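Local coordinates for protein lysin (Enterococcus phage IMEEF1, PDB 6IST) that probably cleaves the peptidoglycan of the enterococcal host wall through a calcium-binding CHAP domain of the cysteine peptidase type, helping the phage lyse its host, at residues K17-D22 with V107-I112; F41-Y46 with A59-I64; I170-T175 with T180-V185. All coordinates share one frame; numbering follows the deposited sequence.

Contact 1: residues K17-D22 with V107-I112. With CA (calcium ion), chain E.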
loop_
_atom_site.group_PDB
_atom_site.type_symbol
_atom_site.label_atom_id
_atom_site.label_comp_id
_atom_site.label_asym_id
_atom_site.label_seq_id
_atom_site.Cartn_x
_atom_site.Cartn_y
_atom_site.Cartn_z
ATOM N N LYS C 17 -26.585 4.257 -16.331
ATOM C CA LYS C 17 -25.408 3.569 -16.858
ATOM C C LYS C 17 -25.096 2.420 -15.898
ATOM O O LYS C 17 -25.714 2.271 -14.867
ATOM C CB LYS C 17 -24.204 4.501 -16.862
ATOM C CG LYS C 17 -24.380 5.814 -17.612
ATOM C CD LYS C 17 -23.569 6.899 -16.916
ATOM C CE LYS C 17 -23.812 8.275 -17.524
ATOM N NZ LYS C 17 -23.004 9.267 -16.758
ATOM N N GLY C 18 -24.048 1.684 -16.179
ATOM C CA GLY C 18 -23.665 0.592 -15.276
ATOM C C GLY C 18 -22.175 0.498 -15.226
ATOM O O GLY C 18 -21.511 0.889 -16.181
ATOM N N VAL C 19 -21.654 0.011 -14.109
ATOM C CA VAL C 19 -20.258 -0.256 -13.962
ATOM C C VAL C 19 -20.041 -1.699 -13.683
ATOM O O VAL C 19 -20.833 -2.315 -12.999
ATOM C CB VAL C 19 -19.569 0.602 -12.903
ATOM C CG1 VAL C 19 -19.414 2.006 -13.481
ATOM C CG2 VAL C 19 -20.278 0.629 -11.581
ATOM N N ASP C 20 -18.963 -2.248 -14.268
ATOM C CA ASP C 20 -18.593 -3.650 -14.109
ATOM C C ASP C 20 -17.201 -3.624 -13.498
ATOM O O ASP C 20 -16.261 -3.305 -14.182
ATOM C CB ASP C 20 -18.554 -4.387 -15.479
ATOM C CG ASP C 20 -18.211 -5.901 -15.347
ATOM O OD1 ASP C 20 -18.021 -6.399 -14.194
ATOM O OD2 ASP C 20 -18.145 -6.609 -16.384
ATOM N N ALA C 21 -17.082 -3.949 -12.222
ATOM C CA ALA C 21 -15.809 -3.834 -11.507
ATOM C C ALA C 21 -14.964 -5.077 -11.591
ATOM O O ALA C 21 -13.766 -5.009 -11.411
ATOM C CB ALA C 21 -16.044 -3.481 -10.045
ATOM N N ASP C 22 -15.575 -6.194 -11.893
ATOM C CA ASP C 22 -14.883 -7.434 -11.772
ATOM C C ASP C 22 -14.781 -8.250 -13.020
ATOM O O ASP C 22 -14.058 -9.230 -12.994
ATOM C CB ASP C 22 -15.484 -8.232 -10.648
ATOM C CG ASP C 22 -16.878 -8.729 -10.932
ATOM O OD1 ASP C 22 -17.520 -8.374 -11.990
ATOM O OD2 ASP C 22 -17.359 -9.530 -10.083
ATOM N N VAL C 107 -29.154 4.182 -4.857
ATOM C CA VAL C 107 -28.852 3.895 -6.248
ATOM C C VAL C 107 -28.220 2.529 -6.246
ATOM O O VAL C 107 -27.285 2.284 -5.449
ATOM C CB VAL C 107 -27.893 4.909 -6.806
ATOM C CG1 VAL C 107 -27.295 4.452 -8.090
ATOM C CG2 VAL C 107 -28.633 6.193 -6.969
ATOM N N ASP C 108 -28.837 1.634 -6.968
ATOM C CA ASP C 108 -28.477 0.216 -6.940
ATOM C C ASP C 108 -28.405 -0.258 -8.382
ATOM O O ASP C 108 -29.169 0.205 -9.242
ATOM C CB ASP C 108 -29.530 -0.713 -6.325
ATOM C CG ASP C 108 -30.122 -0.309 -4.958
ATOM O OD1 ASP C 108 -29.665 0.590 -4.231
ATOM O OD2 ASP C 108 -31.002 -1.117 -4.529
ATOM N N GLN C 109 -27.505 -1.219 -8.661
ATOM C CA GLN C 109 -27.559 -2.004 -9.904
ATOM C C GLN C 109 -28.223 -3.278 -9.692
ATOM O O GLN C 109 -28.171 -3.832 -8.587
ATOM C CB GLN C 109 -26.154 -2.263 -10.461
ATOM C CG GLN C 109 -25.506 -0.998 -10.912
ATOM C CD GLN C 109 -24.136 -1.129 -11.525
ATOM O OE1 GLN C 109 -23.730 -0.218 -12.238
ATOM N NE2 GLN C 109 -23.385 -2.186 -11.207
ATOM N N ASN C 110 -28.865 -3.757 -10.755
ATOM C CA ASN C 110 -29.476 -5.076 -10.756
ATOM C C ASN C 110 -30.634 -5.249 -9.832
ATOM O O ASN C 110 -30.907 -6.367 -9.312
ATOM C CB ASN C 110 -28.435 -6.179 -10.541
ATOM C CG ASN C 110 -28.797 -7.448 -11.306
ATOM O OD1 ASN C 110 -29.451 -7.397 -12.322
ATOM N ND2 ASN C 110 -28.406 -8.569 -10.788
ATOM N N TRP C 111 -31.378 -4.164 -9.646
ATOM C CA TRP C 111 -32.599 -4.172 -8.847
ATOM C C TRP C 111 -33.767 -4.164 -9.807
ATOM O O TRP C 111 -34.607 -5.073 -9.745
ATOM C CB TRP C 111 -32.689 -2.997 -7.856
ATOM C CG TRP C 111 -33.984 -2.964 -7.083
ATOM C CD1 TRP C 111 -35.123 -2.256 -7.408
ATOM C CD2 TRP C 111 -34.305 -3.736 -5.954
ATOM N NE1 TRP C 111 -36.093 -2.515 -6.518
ATOM C CE2 TRP C 111 -35.615 -3.385 -5.572
ATOM C CE3 TRP C 111 -33.571 -4.602 -5.135
ATOM C CZ2 TRP C 111 -36.240 -3.928 -4.470
ATOM C CZ3 TRP C 111 -34.179 -5.140 -4.058
ATOM C CH2 TRP C 111 -35.519 -4.798 -3.707
ATOM N N ILE C 112 -33.853 -3.129 -10.625
ATOM C CA ILE C 112 -34.839 -3.059 -11.706
ATOM C C ILE C 112 -34.380 -3.911 -12.888
ATOM O O ILE C 112 -33.209 -3.807 -13.331
ATOM C CB ILE C 112 -35.009 -1.616 -12.159
ATOM C CG1 ILE C 112 -35.801 -0.898 -11.079
ATOM C CG2 ILE C 112 -35.783 -1.533 -13.484
ATOM C CD1 ILE C 112 -35.599 0.597 -11.138
HETATM CA CA CA E . -19.570 -7.650 -12.937
#
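The side-chain amide of Gln109 docks onto the backbone of Val19 as if it were a neighbouring strand, accepting from its N-H and donating to its carbonyl. Val19 N meets Gln109 OE1 at 2.8 Å, in the carbonyl plane and on a lone pair, and the bond is fairly straight at 162°. On the return side Gln109 NE2 reaches Val19 O at 3.1 Å, with that oxygen lying close to the amide plane. The two bonds together fix the flip of the amide and hold it flat. The chain of Gln109 runs straight out to this point, with CG anti to the carbonyl carbon (chi1 -66°) and CD fully extended beyond it. Around the acceptor the packing is close: Gly18 CA comes to 3.1 Å from Gln109 OE1, and Val19 CG2 lies 3.6 Å from the same oxygen.

One residue beyond the clamp, Asp20 OD1 binds the calcium ion at 2.4 Å, and Asp22 OD1 does so at the same distance; Trp24, Gly26 and Asp31 complete the site. Asp108 OD2 accepts from His90 NE2, consistent with a Cys-His-Asp triad, and from His127 NE2. The pair thus ties the calcium loop, which lies between helices 4-13 and 29-41, to the 107-112 segment of strand 103-108, with Gln109 against Asp31 and Val19 against Asp35 of helix 29-41, and Val107 on Ala124 of strand 123-128.

Contact 2: residues F41-Y46 with A59-I64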
loop_
_atom_site.group_PDB
_atom_site.type_symbol
_atom_site.label_atom_id
_atom_site.label_comp_id
_atom_site.label_asym_id
_atom_site.label_seq_id
_atom_site.Cartn_x
_atom_site.Cartn_y
_atom_site.Cartn_z
ATOM N N PHE C 41 -12.405 5.549 -1.531
ATOM C CA PHE C 41 -11.735 5.155 -0.294
ATOM C C PHE C 41 -10.559 4.199 -0.459
ATOM O O PHE C 41 -9.949 3.846 0.515
ATOM C CB PHE C 41 -12.756 4.523 0.616
ATOM C CG PHE C 41 -13.759 5.492 1.098
ATOM C CD1 PHE C 41 -13.426 6.350 2.096
ATOM C CD2 PHE C 41 -15.022 5.568 0.522
ATOM C CE1 PHE C 41 -14.369 7.241 2.571
ATOM C CE2 PHE C 41 -15.930 6.501 0.945
ATOM C CZ PHE C 41 -15.573 7.364 1.928
ATOM N N GLY C 42 -10.294 3.761 -1.665
ATOM C CA GLY C 42 -9.174 2.839 -1.924
ATOM C C GLY C 42 -9.456 1.481 -1.275
ATOM O O GLY C 42 -8.516 0.711 -1.043
ATOM N N TRP C 43 -10.718 1.169 -1.032
ATOM C CA TRP C 43 -11.130 -0.113 -0.399
ATOM C C TRP C 43 -11.810 -0.956 -1.484
ATOM O O TRP C 43 -12.796 -0.489 -2.090
ATOM C CB TRP C 43 -12.094 0.140 0.716
ATOM C CG TRP C 43 -12.704 -1.149 1.310
ATOM C CD1 TRP C 43 -12.051 -2.315 1.551
ATOM C CD2 TRP C 43 -14.013 -1.331 1.772
ATOM N NE1 TRP C 43 -12.879 -3.222 2.087
ATOM C CE2 TRP C 43 -14.094 -2.620 2.301
ATOM C CE3 TRP C 43 -15.131 -0.514 1.863
ATOM C CZ2 TRP C 43 -15.254 -3.120 2.807
ATOM C CZ3 TRP C 43 -16.280 -1.029 2.356
ATOM C CH2 TRP C 43 -16.342 -2.311 2.841
ATOM N N ARG C 44 -11.346 -2.193 -1.725
ATOM C CA ARG C 44 -12.091 -3.160 -2.584
ATOM C C ARG C 44 -12.789 -4.209 -1.683
ATOM O O ARG C 44 -12.157 -5.138 -1.177
ATOM C CB ARG C 44 -11.156 -3.844 -3.608
ATOM C CG ARG C 44 -11.854 -4.841 -4.485
ATOM C CD ARG C 44 -10.944 -5.427 -5.602
ATOM N NE ARG C 44 -10.262 -6.617 -5.031
ATOM C CZ ARG C 44 -9.447 -7.481 -5.670
ATOM N NH1 ARG C 44 -8.940 -8.529 -5.004
ATOM N NH2 ARG C 44 -9.193 -7.350 -6.972
ATOM N N PRO C 45 -14.102 -4.048 -1.441
ATOM C CA PRO C 45 -14.813 -5.044 -0.679
ATOM C C PRO C 45 -14.713 -6.364 -1.379
ATOM O O PRO C 45 -14.686 -6.424 -2.571
ATOM C CB PRO C 45 -16.291 -4.537 -0.693
ATOM C CG PRO C 45 -16.172 -3.074 -0.995
ATOM C CD PRO C 45 -14.990 -2.953 -1.913
ATOM N N TYR C 46 -14.768 -7.403 -0.588
ATOM C CA TYR C 46 -14.584 -8.754 -1.059
ATOM C C TYR C 46 -15.918 -9.488 -1.162
ATOM O O TYR C 46 -16.859 -9.231 -0.437
ATOM C CB TYR C 46 -13.657 -9.440 -0.065
ATOM C CG TYR C 46 -13.484 -10.856 -0.372
ATOM C CD1 TYR C 46 -12.582 -11.256 -1.373
ATOM C CD2 TYR C 46 -14.219 -11.825 0.306
ATOM C CE1 TYR C 46 -12.413 -12.605 -1.671
ATOM C CE2 TYR C 46 -14.069 -13.172 -0.013
ATOM C CZ TYR C 46 -13.157 -13.541 -0.981
ATOM O OH TYR C 46 -12.996 -14.864 -1.272
ATOM N N ALA C 59 -9.854 1.061 8.387
ATOM C CA ALA C 59 -9.879 2.084 9.426
ATOM C C ALA C 59 -10.894 3.152 9.161
ATOM O O ALA C 59 -10.982 3.652 8.034
ATOM C CB ALA C 59 -8.479 2.721 9.540
ATOM N N GLY C 60 -11.630 3.534 10.211
ATOM C CA GLY C 60 -12.588 4.612 10.115
ATOM C C GLY C 60 -14.016 4.154 9.753
ATOM O O GLY C 60 -14.995 4.876 10.044
ATOM N N PHE C 61 -14.163 2.980 9.123
ATOM C CA PHE C 61 -15.476 2.460 8.732
ATOM C C PHE C 61 -16.259 1.885 9.914
ATOM O O PHE C 61 -15.705 1.306 10.830
ATOM C CB PHE C 61 -15.331 1.362 7.646
ATOM C CG PHE C 61 -15.064 1.898 6.274
ATOM C CD1 PHE C 61 -13.835 2.482 5.963
ATOM C CD2 PHE C 61 -16.025 1.809 5.280
ATOM C CE1 PHE C 61 -13.559 2.958 4.685
ATOM C CE2 PHE C 61 -15.788 2.319 4.031
ATOM C CZ PHE C 61 -14.561 2.897 3.721
ATOM N N GLN C 62 -17.561 2.079 9.904
ATOM C CA GLN C 62 -18.456 1.535 10.894
ATOM C C GLN C 62 -19.505 0.688 10.200
ATOM O O GLN C 62 -19.884 0.940 9.069
ATOM C CB GLN C 62 -19.209 2.622 11.630
ATOM C CG GLN C 62 -18.364 3.564 12.494
ATOM C CD GLN C 62 -19.156 4.796 12.860
ATOM O OE1 GLN C 62 -20.389 4.751 12.975
ATOM N NE2 GLN C 62 -18.464 5.912 13.019
ATOM N N ARG C 63 -19.959 -0.300 10.900
ATOM C CA ARG C 63 -21.049 -1.162 10.420
ATOM C C ARG C 63 -22.115 -1.240 11.469
ATOM O O ARG C 63 -21.819 -1.418 12.642
ATOM C CB ARG C 63 -20.450 -2.530 10.124
ATOM C CG ARG C 63 -21.425 -3.579 9.714
ATOM C CD ARG C 63 -20.774 -4.668 8.901
ATOM N NE ARG C 63 -19.659 -5.197 9.639
ATOM C CZ ARG C 63 -18.613 -5.837 9.119
ATOM N NH1 ARG C 63 -18.457 -5.988 7.832
ATOM N NH2 ARG C 63 -17.638 -6.188 9.929
ATOM N N ILE C 64 -23.375 -1.076 11.063
ATOM C CA ILE C 64 -24.497 -0.971 11.958
ATOM C C ILE C 64 -25.650 -1.817 11.441
ATOM O O ILE C 64 -26.112 -1.628 10.310
ATOM C CB ILE C 64 -25.010 0.524 12.044
ATOM C CG1 ILE C 64 -23.856 1.479 12.302
ATOM C CG2 ILE C 64 -26.098 0.658 13.101
ATOM C CD1 ILE C 64 -24.115 2.960 12.035
#
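An aromatic cluster of Phe41, Trp43 and Phe61 joins the end of helix 29-41 to the loop leading into strand 62-65, within the CHAP domain. Phe61 is its wedge, its far end entering between the two rings of the 41-46 segment. Toward Phe41 the pair is T-shaped: the edge of Phe61 points at the face of Phe41, with the planes at 74° and the ring centroids 5.3 Å apart. The atom doing the touching is Phe61 CZ, 3.8 Å from Phe41 CG. The six-membered ring of Trp43 meets Phe61 obliquely, at an interplanar angle of 63°.

The chain turn at Gly42, which takes positive phi as the helix ends, separates the two aromatic residues. Trp43 places CG anti to its own N (chi1 173°), which carries the indole toward Phe61, while Pro45 CG sits over the centre of the indole on one face, 3.7 Å above its plane. Met37 of helix 29-41 packs on both Trp43 and Phe61, and Ile136 of strand 132-137 also touches Phe61, which links the cluster to the six-stranded antiparallel sheet. The shortest approach in the cluster is that of Phe61 CE2 to Trp43 CE3, at 3.6 Å.

Contact 3: residues I170-T175 with T180-V185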
loop_
_atom_site.group_PDB
_atom_site.type_symbol
_atom_site.label_atom_id
_atom_site.label_comp_id
_atom_site.label_asym_id
_atom_site.label_seq_id
_atom_site.Cartn_x
_atom_site.Cartn_y
_atom_site.Cartn_z
ATOM N N ILE C 170 -1.662 -2.274 4.562
ATOM C CA ILE C 170 -2.299 -3.510 5.046
ATOM C C ILE C 170 -2.985 -4.134 3.901
ATOM O O ILE C 170 -3.536 -3.436 3.057
ATOM C CB ILE C 170 -3.360 -3.160 6.128
ATOM C CG1 ILE C 170 -2.659 -2.798 7.454
ATOM C CG2 ILE C 170 -4.370 -4.308 6.366
ATOM C CD1 ILE C 170 -3.522 -2.200 8.520
ATOM N N TYR C 171 -3.042 -5.457 3.904
ATOM C CA TYR C 171 -3.801 -6.220 2.947
ATOM C C TYR C 171 -4.461 -7.318 3.702
ATOM O O TYR C 171 -4.037 -7.665 4.833
ATOM C CB TYR C 171 -2.997 -6.729 1.738
ATOM C CG TYR C 171 -1.973 -7.769 2.055
ATOM C CD1 TYR C 171 -2.333 -9.120 2.144
ATOM C CD2 TYR C 171 -0.659 -7.406 2.317
ATOM C CE1 TYR C 171 -1.402 -10.069 2.487
ATOM C CE2 TYR C 171 0.294 -8.370 2.623
ATOM C CZ TYR C 171 -0.081 -9.691 2.708
ATOM O OH TYR C 171 0.912 -10.633 3.081
ATOM N N TYR C 172 -5.532 -7.842 3.118
ATOM C CA TYR C 172 -6.226 -8.949 3.748
ATOM C C TYR C 172 -6.019 -10.139 2.924
ATOM O O TYR C 172 -5.947 -10.088 1.724
ATOM C CB TYR C 172 -7.710 -8.768 3.929
ATOM C CG TYR C 172 -8.171 -7.539 4.617
ATOM C CD1 TYR C 172 -7.394 -6.851 5.525
ATOM C CD2 TYR C 172 -9.447 -7.094 4.417
ATOM C CE1 TYR C 172 -7.876 -5.696 6.175
ATOM C CE2 TYR C 172 -9.940 -5.961 5.072
ATOM C CZ TYR C 172 -9.171 -5.283 5.959
ATOM O OH TYR C 172 -9.689 -4.143 6.587
ATOM N N LYS C 173 -6.029 -11.284 3.602
ATOM C CA LYS C 173 -5.850 -12.575 2.876
ATOM C C LYS C 173 -6.987 -13.530 3.289
ATOM O O LYS C 173 -7.318 -13.669 4.452
ATOM C CB LYS C 173 -4.481 -13.195 3.205
ATOM C CG LYS C 173 -4.230 -14.620 2.711
ATOM C CD LYS C 173 -2.929 -15.174 3.300
ATOM C CE LYS C 173 -2.606 -16.531 2.641
ATOM N NZ LYS C 173 -1.247 -17.043 2.968
ATOM N N ARG C 174 -7.640 -14.086 2.296
ATOM C CA ARG C 174 -8.705 -15.061 2.494
ATOM C C ARG C 174 -8.022 -16.411 2.420
ATOM O O ARG C 174 -7.465 -16.772 1.394
ATOM C CB ARG C 174 -9.737 -14.923 1.364
ATOM C CG ARG C 174 -10.966 -15.778 1.535
ATOM C CD ARG C 174 -11.808 -15.296 2.670
ATOM N NE ARG C 174 -13.035 -16.046 2.789
ATOM C CZ ARG C 174 -13.864 -15.970 3.828
ATOM N NH1 ARG C 174 -13.584 -15.187 4.882
ATOM N NH2 ARG C 174 -14.985 -16.704 3.823
ATOM N N THR C 175 -8.021 -17.124 3.519
ATOM C CA THR C 175 -7.231 -18.346 3.627
ATOM C C THR C 175 -8.010 -19.522 3.035
ATOM O O THR C 175 -9.210 -19.441 2.931
ATOM C CB THR C 175 -6.897 -18.660 5.084
ATOM O OG1 THR C 175 -8.111 -18.790 5.822
ATOM C CG2 THR C 175 -6.060 -17.533 5.693
ATOM N N THR C 180 -10.425 -14.676 7.152
ATOM C CA THR C 180 -9.761 -13.508 6.609
ATOM C C THR C 180 -8.723 -12.947 7.606
ATOM O O THR C 180 -9.070 -12.521 8.687
ATOM C CB THR C 180 -10.781 -12.427 6.229
ATOM O OG1 THR C 180 -11.774 -12.991 5.341
ATOM C CG2 THR C 180 -10.008 -11.264 5.483
ATOM N N GLU C 181 -7.461 -13.019 7.224
ATOM C CA GLU C 181 -6.318 -12.482 7.993
ATOM C C GLU C 181 -5.924 -11.113 7.556
ATOM O O GLU C 181 -5.978 -10.823 6.374
ATOM C CB GLU C 181 -5.135 -13.352 7.718
ATOM C CG GLU C 181 -5.282 -14.778 8.253
ATOM C CD GLU C 181 -4.089 -15.668 7.863
ATOM O OE1 GLU C 181 -3.233 -15.303 6.996
ATOM O OE2 GLU C 181 -4.043 -16.802 8.386
ATOM N N GLN C 182 -5.508 -10.263 8.486
ATOM C CA GLN C 182 -5.000 -8.982 8.103
ATOM C C GLN C 182 -3.456 -9.052 8.216
ATOM O O GLN C 182 -2.942 -9.587 9.255
ATOM C CB GLN C 182 -5.546 -7.898 9.027
ATOM C CG GLN C 182 -7.066 -7.775 9.103
ATOM C CD GLN C 182 -7.552 -6.434 9.582
ATOM O OE1 GLN C 182 -6.895 -5.378 9.356
ATOM N NE2 GLN C 182 -8.712 -6.440 10.252
ATOM N N TRP C 183 -2.761 -8.464 7.232
ATOM C CA TRP C 183 -1.328 -8.478 7.129
ATOM C C TRP C 183 -0.804 -7.072 6.932
ATOM O O TRP C 183 -1.463 -6.290 6.297
ATOM C CB TRP C 183 -0.902 -9.357 5.957
ATOM C CG TRP C 183 -1.076 -10.803 6.188
ATOM C CD1 TRP C 183 -2.217 -11.516 6.119
ATOM C CD2 TRP C 183 -0.039 -11.719 6.547
ATOM N NE1 TRP C 183 -1.976 -12.828 6.427
ATOM C CE2 TRP C 183 -0.631 -12.988 6.660
ATOM C CE3 TRP C 183 1.334 -11.571 6.769
ATOM C CZ2 TRP C 183 0.100 -14.121 6.976
ATOM C CZ3 TRP C 183 2.080 -12.701 7.053
ATOM C CH2 TRP C 183 1.467 -13.967 7.138
ATOM N N PHE C 184 0.360 -6.774 7.488
ATOM C CA PHE C 184 0.989 -5.434 7.427
ATOM C C PHE C 184 2.304 -5.526 6.742
ATOM O O PHE C 184 3.140 -6.300 7.130
ATOM C CB PHE C 184 1.098 -4.929 8.824
ATOM C CG PHE C 184 1.678 -3.546 8.995
ATOM C CD1 PHE C 184 1.294 -2.500 8.217
ATOM C CD2 PHE C 184 2.568 -3.323 10.031
ATOM C CE1 PHE C 184 1.829 -1.249 8.423
ATOM C CE2 PHE C 184 3.098 -2.069 10.274
ATOM C CZ PHE C 184 2.724 -1.030 9.444
ATOM N N VAL C 185 2.498 -4.690 5.730
ATOM C CA VAL C 185 3.750 -4.593 5.030
ATOM C C VAL C 185 4.478 -3.382 5.539
ATOM O O VAL C 185 3.905 -2.289 5.580
ATOM C CB VAL C 185 3.480 -4.480 3.507
ATOM C CG1 VAL C 185 4.756 -4.223 2.721
ATOM C CG2 VAL C 185 2.771 -5.743 3.067
HETATM O O HOH W 1 -7.990 -3.133 8.453
HETATM O O HOH W 2 -1.838 -17.261 5.918
#
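The CB of Trp183 is a bump set against the flat face of the Tyr171 ring, 3.6 Å from its centroid in a CH-pi contact. The phenol and the five-membered indole ring are nearly parallel but slid apart, leaving Tyr171 OH 3.7 Å from Trp183 CG, toward the rim of the indole. Tyr171 gets there by lodging CG between its backbone N and carbonyl carbon (chi1 68°), which folds the ring over the neighbouring strand, and Val185 CG2 abuts the ring edge, 3.6 Å from Tyr171 CE2. Beside them the extended Lys173 chain lies along Trp183 and Glu181. Glu181 OE1 takes the indole N-H of Trp183 NE1 at 2.8 Å and a water that also serves Lys173 NZ, an ammonium with a salt bridge to Glu229. Thr175 CG2 nestles against the Glu181 carboxylate.

On the other face Tyr172 and Gln182 run side by side, and a water bridges Tyr172 OH and Gln182 OE1. At the turn end Arg174 NH1 donates to Thr180 OG1 at 2.9 Å, nearly in the guanidinium plane. Toward the opposite end Ile170 CG1 rests on Phe184 CD1.

Paired backbone bonds at Tyr171 with Trp183 and at Lys173 with Glu181 zip the strands together: an antiparallel beta hairpin lying between strands 215-219 and 189-192 of a mixed five-stranded sheet, with Gln182 and Phe184 packing on helix 196-208.

The three contacts step across the chain from the calcium site to the C-terminal region. Contact 1 stands at the ion, its centre about 19 Å from that of contact 2. The nearest atoms of those two are about 6 Å apart, and helix 29-41, which carries Asp31 of the calcium site near its start and Phe41 at its end, spans them. Contact 2 touches contact 3 directly: Tyr46 OH lies 3.6 Å from Arg174 CG, and strand 43-44 joins the hairpin's mixed sheet through strand 215-219, linking the CHAP domain to the C-terminal part. Contacts 1 and 3, centres about 28 Å apart, lie on opposite sides of the chain's centre, leaving the hairpin remote from calcium.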